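PDB 2GNP: transcriptional regulator from Streptococcus pneumoniae, which probably regulates transcription in response to a sugar-type effector, bound by a domain of the putative sugar-binding family. Local coordinates for residues D57-G62 against L151-V156; I61-G66 against V84-L89; P222-V227 against N244-L249. All blocks are in the same frame, centred on the assembly; numbering follows the deposited sequence.

Contact 1: residues D57-G62 against L151-V156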
# COMPACT_ATOMS: atom_id res chain seq x y z
N ASP A 57 4.38 2.50 21.57
CA ASP A 57 3.86 1.39 22.35
C ASP A 57 2.43 0.99 22.05
O ASP A 57 1.57 1.88 21.76
CB ASP A 57 3.88 1.67 23.86
CG ASP A 57 5.26 2.01 24.38
OD1 ASP A 57 6.30 1.68 23.74
OD2 ASP A 57 5.26 2.65 25.46
N ASN A 58 2.21 -0.31 22.10
CA ASN A 58 0.89 -0.95 22.09
C ASN A 58 0.22 -0.97 20.68
O ASN A 58 -0.87 -1.53 20.53
CB ASN A 58 -0.06 -0.27 23.10
CG ASN A 58 0.47 -0.34 24.51
OD1 ASN A 58 0.96 -1.39 24.96
ND2 ASN A 58 0.36 0.78 25.22
N MSE A 59 0.86 -0.42 19.68
CA MSE A 59 0.20 -0.30 18.36
C MSE A 59 0.12 -1.60 17.56
O MSE A 59 1.03 -2.45 17.69
CB MSE A 59 0.93 0.74 17.57
CG MSE A 59 0.63 2.14 18.14
SE MSE A 59 1.22 3.28 16.81
CE MSE A 59 0.43 4.96 17.42
N LYS A 60 -0.98 -1.74 16.78
CA LYS A 60 -1.23 -2.84 15.86
C LYS A 60 -0.98 -2.25 14.47
O LYS A 60 -1.64 -1.27 14.09
CB LYS A 60 -2.67 -3.32 16.02
CG LYS A 60 -2.92 -3.97 17.39
CD LYS A 60 -4.35 -4.44 17.50
CE LYS A 60 -4.46 -5.83 16.94
NZ LYS A 60 -5.76 -6.43 17.35
N ILE A 61 -0.02 -2.86 13.75
CA ILE A 61 0.45 -2.28 12.52
C ILE A 61 0.33 -3.32 11.40
O ILE A 61 0.90 -4.41 11.54
CB ILE A 61 1.92 -1.75 12.65
CG1 ILE A 61 2.05 -0.68 13.76
CG2 ILE A 61 2.44 -1.23 11.33
CD1 ILE A 61 3.49 -0.44 14.27
N GLY A 62 -0.38 -2.97 10.33
CA GLY A 62 -0.52 -3.87 9.13
C GLY A 62 0.45 -3.49 8.00
O GLY A 62 0.66 -2.32 7.76
N LEU A 151 -6.71 -2.00 13.39
CA LEU A 151 -5.31 -1.60 13.26
C LEU A 151 -5.13 -0.12 13.54
O LEU A 151 -6.01 0.71 13.30
CB LEU A 151 -4.82 -1.85 11.86
CG LEU A 151 -4.72 -3.36 11.54
CD1 LEU A 151 -4.29 -3.42 10.04
CD2 LEU A 151 -3.80 -4.17 12.45
N ASP A 152 -3.95 0.19 14.09
CA ASP A 152 -3.57 1.58 14.31
C ASP A 152 -2.91 2.22 13.08
O ASP A 152 -3.13 3.39 12.80
CB ASP A 152 -2.59 1.68 15.48
CG ASP A 152 -3.25 1.28 16.79
OD1 ASP A 152 -4.14 2.04 17.24
OD2 ASP A 152 -2.97 0.20 17.30
N ILE A 153 -2.05 1.44 12.42
CA ILE A 153 -1.28 1.96 11.27
C ILE A 153 -1.35 0.89 10.20
O ILE A 153 -1.40 -0.28 10.52
CB ILE A 153 0.17 2.15 11.64
CG1 ILE A 153 0.28 3.27 12.69
CG2 ILE A 153 1.01 2.43 10.36
CD1 ILE A 153 1.73 3.33 13.26
N ALA A 154 -1.48 1.33 8.96
CA ALA A 154 -1.26 0.41 7.80
C ALA A 154 -0.12 1.04 7.01
O ALA A 154 -0.08 2.26 6.89
CB ALA A 154 -2.47 0.35 6.94
N VAL A 155 0.73 0.20 6.44
CA VAL A 155 1.85 0.63 5.56
C VAL A 155 1.68 -0.12 4.28
O VAL A 155 1.77 -1.33 4.31
CB VAL A 155 3.23 0.37 6.19
CG1 VAL A 155 4.37 1.13 5.40
CG2 VAL A 155 3.21 0.88 7.69
N VAL A 156 1.52 0.60 3.16
CA VAL A 156 1.15 -0.06 1.89
C VAL A 156 1.89 0.60 0.69
O VAL A 156 2.26 1.79 0.71
CB VAL A 156 -0.38 0.03 1.63
CG1 VAL A 156 -1.17 -0.60 2.78
CG2 VAL A 156 -0.83 1.48 1.32
O HOH W 1 -3.40 -0.52 19.76
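The flat carboxylate of D152 lies against the start of the neighbouring strand: M59 CG lies above one face, toward its rim, 4.2 Å from D152 CG, and K60 CB lies beyond OD2, a little to the other side of the plane. The K60 N-H reaches OD2 on its anti lone pair, at 2.8 Å from K60 N to D152 OD2 and almost straight (170°). With chi1 at -66° the carboxylate stands beside its own backbone N, on the side where K60 passes. A water bridges D152 OD2 and N58 O, at the solvent end of the contact.

K60 O then receives two N-H groups, from D152 N at 2.7 Å and from I153 N at 3.2 Å, before regular parallel pairing takes over with G62 N to I153 O and V155 N to G62 O. On the face carrying I61 and I153 the two isoleucines lie side by side, I61 CG2 faces V155 CG2, and the selenium of M59, a selenomethionine, touches I153 CD1 at 3.6 Å; from helix 36-54, L54 packs on I153 and L51 on V155. Across the sheet L151 CD1 rests on G62 CA at 3.9 Å, where glycine leaves room for it. The K60 amine runs outward to D150 and S147.

An aspartate thus does at the strand entrance what a carbonyl does farther in: it takes up a backbone N-H. Its bonds to that N-H and the water are consistent with a charged carboxylate.

Contact 2: residues I61-G66 against V84-L89; sequences IGFSWG and VHFYPL
Strands 61-63 and 85-88 run parallel, 4.6 Å apart at closest approach with a 34° twist, and exchange four backbone bonds: I61 N to H85 O, Y87 N to I61 O, F63 N to Y87 O and L89 N to F63 O. P88, which has no N-H to give, falls between two donors of this ladder, so proline costs it nothing.

I61 and F86 point the same way from adjoining strands. I61 CD1 reaches F86 CE2 at 3.8 Å and meets the ring obliquely, and the same methyl also touches V84 CG1 at 3.7 Å; the longer branch of an isoleucine suits the place, since it carries a methyl into the angle between a ring and a valine. The F63 ring comes only loosely to F86, CE1 to CE2 4.5 Å.

The opposite face is built round G62. Because glycine carries no side chain, L89 can fold in beneath the backbone: with CG beside its own N (chi1 -65°), L89 places CG 3.7 Å from G62 C, and L89 CD2 lies 3.9 Å from G62 CA. Y87 stands on this face as well, the edge of its ring toward the I61 carbonyl, with Y87 CD1 3.8 Å from I61 O.

Together the strands form the ends of a beta-alpha-beta unit whose helix, 67-75, follows G66 at its N-cap position. M109 and I106 of helix 102-113 close over F63, F86 and P88, whereas L144 of helix 142-147 packs on Y87 and P88, and L89 reaches A154 and V156 of strand 153-160.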
# COMPACT_ATOMS: atom_id res chain seq x y z
N ILE A 61 -0.02 -2.86 13.75
CA ILE A 61 0.45 -2.28 12.52
C ILE A 61 0.33 -3.32 11.40
O ILE A 61 0.90 -4.41 11.54
CB ILE A 61 1.92 -1.75 12.65
CG1 ILE A 61 2.05 -0.68 13.76
CG2 ILE A 61 2.44 -1.23 11.33
CD1 ILE A 61 3.49 -0.44 14.27
N GLY A 62 -0.38 -2.97 10.33
CA GLY A 62 -0.52 -3.87 9.13
C GLY A 62 0.45 -3.49 8.00
O GLY A 62 0.66 -2.32 7.76
N PHE A 63 1.02 -4.48 7.31
CA PHE A 63 1.88 -4.20 6.15
C PHE A 63 1.29 -4.88 4.93
O PHE A 63 0.74 -6.00 5.06
CB PHE A 63 3.27 -4.80 6.34
CG PHE A 63 4.29 -3.78 6.79
CD1 PHE A 63 4.14 -3.19 8.02
CD2 PHE A 63 5.31 -3.34 5.94
CE1 PHE A 63 5.05 -2.21 8.44
CE2 PHE A 63 6.23 -2.34 6.34
CZ PHE A 63 6.09 -1.79 7.60
N SER A 64 1.46 -4.25 3.76
CA SER A 64 1.28 -4.98 2.48
C SER A 64 2.69 -5.45 2.00
O SER A 64 3.57 -5.83 2.80
CB SER A 64 0.50 -4.16 1.44
OG SER A 64 0.07 -4.95 0.38
N TRP A 65 2.88 -5.45 0.69
CA TRP A 65 3.97 -6.19 0.08
C TRP A 65 4.70 -5.22 -0.87
O TRP A 65 4.21 -4.12 -1.15
CB TRP A 65 3.39 -7.43 -0.69
CG TRP A 65 2.50 -7.06 -1.88
CD1 TRP A 65 1.18 -6.70 -1.88
CD2 TRP A 65 2.92 -6.99 -3.23
NE1 TRP A 65 0.76 -6.40 -3.16
CE2 TRP A 65 1.82 -6.58 -4.01
CE3 TRP A 65 4.14 -7.24 -3.86
CZ2 TRP A 65 1.91 -6.42 -5.40
CZ3 TRP A 65 4.23 -7.09 -5.24
CH2 TRP A 65 3.12 -6.70 -5.99
N GLY A 66 5.89 -5.60 -1.32
CA GLY A 66 6.55 -4.84 -2.38
C GLY A 66 7.81 -4.05 -2.17
O GLY A 66 8.32 -3.90 -1.04
N VAL A 84 4.05 -3.97 20.66
CA VAL A 84 3.69 -3.65 19.25
C VAL A 84 3.44 -4.99 18.55
O VAL A 84 4.13 -5.99 18.83
CB VAL A 84 4.81 -2.89 18.52
CG1 VAL A 84 4.50 -2.65 17.03
CG2 VAL A 84 5.03 -1.51 19.19
N HIS A 85 2.45 -4.99 17.64
CA HIS A 85 2.09 -6.24 16.96
C HIS A 85 2.02 -5.93 15.46
O HIS A 85 1.42 -4.90 15.10
CB HIS A 85 0.70 -6.73 17.40
CG HIS A 85 0.61 -6.98 18.88
ND1 HIS A 85 0.58 -8.24 19.42
CD2 HIS A 85 0.58 -6.11 19.93
CE1 HIS A 85 0.52 -8.16 20.74
NE2 HIS A 85 0.53 -6.88 21.07
N PHE A 86 2.60 -6.80 14.62
CA PHE A 86 2.61 -6.60 13.15
C PHE A 86 1.74 -7.69 12.52
O PHE A 86 1.83 -8.85 12.92
CB PHE A 86 4.07 -6.78 12.64
CG PHE A 86 4.96 -5.61 13.03
CD1 PHE A 86 5.89 -5.73 14.08
CD2 PHE A 86 4.77 -4.36 12.44
CE1 PHE A 86 6.60 -4.60 14.49
CE2 PHE A 86 5.56 -3.26 12.76
CZ PHE A 86 6.47 -3.38 13.80
N TYR A 87 0.97 -7.30 11.50
CA TYR A 87 -0.03 -8.17 10.83
C TYR A 87 0.15 -7.97 9.32
O TYR A 87 0.63 -6.92 8.87
CB TYR A 87 -1.46 -7.75 11.18
CG TYR A 87 -1.73 -7.81 12.66
CD1 TYR A 87 -1.49 -6.68 13.43
CD2 TYR A 87 -2.20 -8.98 13.27
CE1 TYR A 87 -1.70 -6.70 14.84
CE2 TYR A 87 -2.43 -9.01 14.67
CZ TYR A 87 -2.15 -7.85 15.41
OH TYR A 87 -2.35 -7.88 16.79
N PRO A 88 -0.23 -8.99 8.52
CA PRO A 88 -0.30 -8.84 7.06
C PRO A 88 -1.65 -8.27 6.68
O PRO A 88 -2.69 -8.69 7.24
CB PRO A 88 -0.18 -10.31 6.54
CG PRO A 88 -0.86 -11.19 7.68
CD PRO A 88 -0.51 -10.34 9.00
N LEU A 89 -1.64 -7.32 5.75
CA LEU A 89 -2.87 -6.76 5.17
C LEU A 89 -3.33 -7.64 3.98
O LEU A 89 -4.54 -7.65 3.63
CB LEU A 89 -2.69 -5.35 4.69
CG LEU A 89 -2.38 -4.36 5.85
CD1 LEU A 89 -1.92 -3.08 5.14
CD2 LEU A 89 -3.65 -4.14 6.74

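Contact 3: residues P222-V227 against N244-L249; sequences PQSLAV and NLVNHL
S224 and N247 interlock where two parallel strands of a beta-alpha-beta unit begin: strand 223-227 leads through helix 234-242 into strand 248-252, in a Rossmann-like sheet. N244 ends that helix in a Schellman motif, and the chain turns through V246 and N247 into the second strand.

The packed part is the S224-N247 pair. N247 sends its side-chain OD1 back to S224 N, 2.9 Å away with the N-H nearly straight at 177°, though the donor stands tilted from the amide plane. In return N247 N gives its hydrogen to S224 OG at 2.8 Å. Serine suits this place because its hydroxyl, turned in between its own N and carbonyl carbon (chi1 48°), can take up the N247 N-H just ahead of the regular strand pairing. Asparagine suits its own because one short amide carries an acceptor for the strand and a donor, ND2, which makes a weak bond to P222 O. H248 N makes only a weak bond to S224 O. Farther in, A226 N to H248 O is a regular strand bond, and the small A226 CB leaves space for V246 CG2 at 4.0 Å; V156 and I158 of strand 153-160 close on the alanine from the next position in the sheet.

Toward P222 the contact slackens and meets solvent. A water joins Q223 OE1 to N247 OD1 there, and Q223 keeps its NE2 for E23.

Deeper in, on the face that L225 and H248 share, the buried H248 imidazole is hydrogen-bonded through NE2 to E26, and one of its faces takes the methyl L225 CD1 in a CH-pi contact, 3.9 Å from the ring centroid and 18° off the normal.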
# COMPACT_ATOMS: atom_id res chain seq x y z
N PRO A 222 -6.76 4.57 11.45
CA PRO A 222 -6.37 5.94 11.80
C PRO A 222 -5.19 6.52 11.06
O PRO A 222 -5.22 7.72 10.70
CB PRO A 222 -6.08 5.84 13.30
CG PRO A 222 -6.87 4.70 13.78
CD PRO A 222 -6.94 3.71 12.65
N GLN A 223 -4.12 5.73 10.86
CA GLN A 223 -2.97 6.25 10.10
C GLN A 223 -2.63 5.25 9.01
O GLN A 223 -2.23 4.15 9.32
CB GLN A 223 -1.77 6.52 11.01
CG GLN A 223 -1.91 7.73 11.98
CD GLN A 223 -2.32 8.96 11.28
OE1 GLN A 223 -1.91 9.19 10.12
NE2 GLN A 223 -3.14 9.78 11.94
N SER A 224 -2.87 5.60 7.76
CA SER A 224 -2.56 4.68 6.66
C SER A 224 -1.60 5.36 5.73
O SER A 224 -1.91 6.40 5.12
CB SER A 224 -3.83 4.27 5.91
OG SER A 224 -4.62 5.41 5.58
N LEU A 225 -0.45 4.76 5.60
CA LEU A 225 0.68 5.38 4.90
C LEU A 225 0.90 4.63 3.63
O LEU A 225 1.25 3.43 3.68
CB LEU A 225 1.94 5.30 5.77
CG LEU A 225 3.32 5.65 5.17
CD1 LEU A 225 3.27 7.12 4.71
CD2 LEU A 225 4.48 5.46 6.25
N ALA A 226 0.77 5.31 2.48
CA ALA A 226 1.15 4.72 1.22
C ALA A 226 2.43 5.39 0.73
O ALA A 226 2.53 6.61 0.79
CB ALA A 226 0.03 4.89 0.18
N VAL A 227 3.39 4.59 0.25
CA VAL A 227 4.58 5.14 -0.39
C VAL A 227 4.59 4.69 -1.84
O VAL A 227 4.57 3.45 -2.12
CB VAL A 227 5.85 4.62 0.34
CG1 VAL A 227 7.10 5.27 -0.27
CG2 VAL A 227 5.76 4.90 1.83
N ASN A 244 -10.12 8.38 -1.10
CA ASN A 244 -9.57 8.52 0.27
C ASN A 244 -9.24 7.17 0.88
O ASN A 244 -9.56 6.91 2.05
CB ASN A 244 -10.50 9.31 1.20
CG ASN A 244 -10.72 10.73 0.71
OD1 ASN A 244 -11.76 11.05 0.15
ND2 ASN A 244 -9.74 11.57 0.92
N LEU A 245 -8.64 6.30 0.07
CA LEU A 245 -8.28 4.93 0.55
C LEU A 245 -7.18 4.90 1.59
O LEU A 245 -7.18 4.00 2.42
CB LEU A 245 -7.96 3.95 -0.56
CG LEU A 245 -9.07 3.81 -1.63
CD1 LEU A 245 -8.66 2.81 -2.76
CD2 LEU A 245 -10.41 3.35 -0.97
N VAL A 246 -6.26 5.86 1.54
CA VAL A 246 -5.32 6.08 2.62
C VAL A 246 -5.33 7.56 2.99
O VAL A 246 -5.89 8.41 2.28
CB VAL A 246 -3.85 5.69 2.19
CG1 VAL A 246 -3.80 4.20 1.71
CG2 VAL A 246 -3.44 6.62 1.10
N ASN A 247 -4.77 7.86 4.14
CA ASN A 247 -4.76 9.25 4.66
C ASN A 247 -3.40 9.88 4.76
O ASN A 247 -3.29 10.98 5.26
CB ASN A 247 -5.57 9.41 5.96
CG ASN A 247 -5.08 8.54 7.06
OD1 ASN A 247 -3.88 8.25 7.15
ND2 ASN A 247 -6.02 8.00 7.87
N HIS A 248 -2.35 9.16 4.33
CA HIS A 248 -0.99 9.69 4.33
C HIS A 248 -0.23 9.17 3.15
O HIS A 248 -0.12 7.93 2.96
CB HIS A 248 -0.30 9.27 5.62
CG HIS A 248 1.01 9.99 5.90
ND1 HIS A 248 1.52 10.09 7.18
CD2 HIS A 248 1.89 10.62 5.09
CE1 HIS A 248 2.67 10.76 7.14
NE2 HIS A 248 2.91 11.10 5.89
N LEU A 249 0.26 10.08 2.32
CA LEU A 249 0.93 9.69 1.10
C LEU A 249 2.34 10.28 1.10
O LEU A 249 2.53 11.37 1.56
CB LEU A 249 0.13 10.19 -0.13
CG LEU A 249 0.79 9.95 -1.53
CD1 LEU A 249 0.96 8.47 -1.89
CD2 LEU A 249 0.09 10.72 -2.69
O HOH W 2 -2.54 10.68 8.21

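All three contacts are mainly buried parallel strand pairings of one Rossmann-like sheet. Contacts 1 and 2 share strand 60-63, which takes 153-160 along one edge and 85-88 along the other, their centres about 7 Å apart. Contact 3 lies on the far side of strand 153-160, tied to contact 1 through A154 O to L225 N and V156 N to L225 O; it does not touch contact 2. Contact 2 is the most apolar: its hydrogen bonds are all between backbones, its side chains meet through apolar atoms, and no touching residue is exposed. Contacts 1 and 3 each reach the surface at one water-bearing polar end, managed by a carboxylate in contact 1 and a neutral serine and asparagine in contact 3.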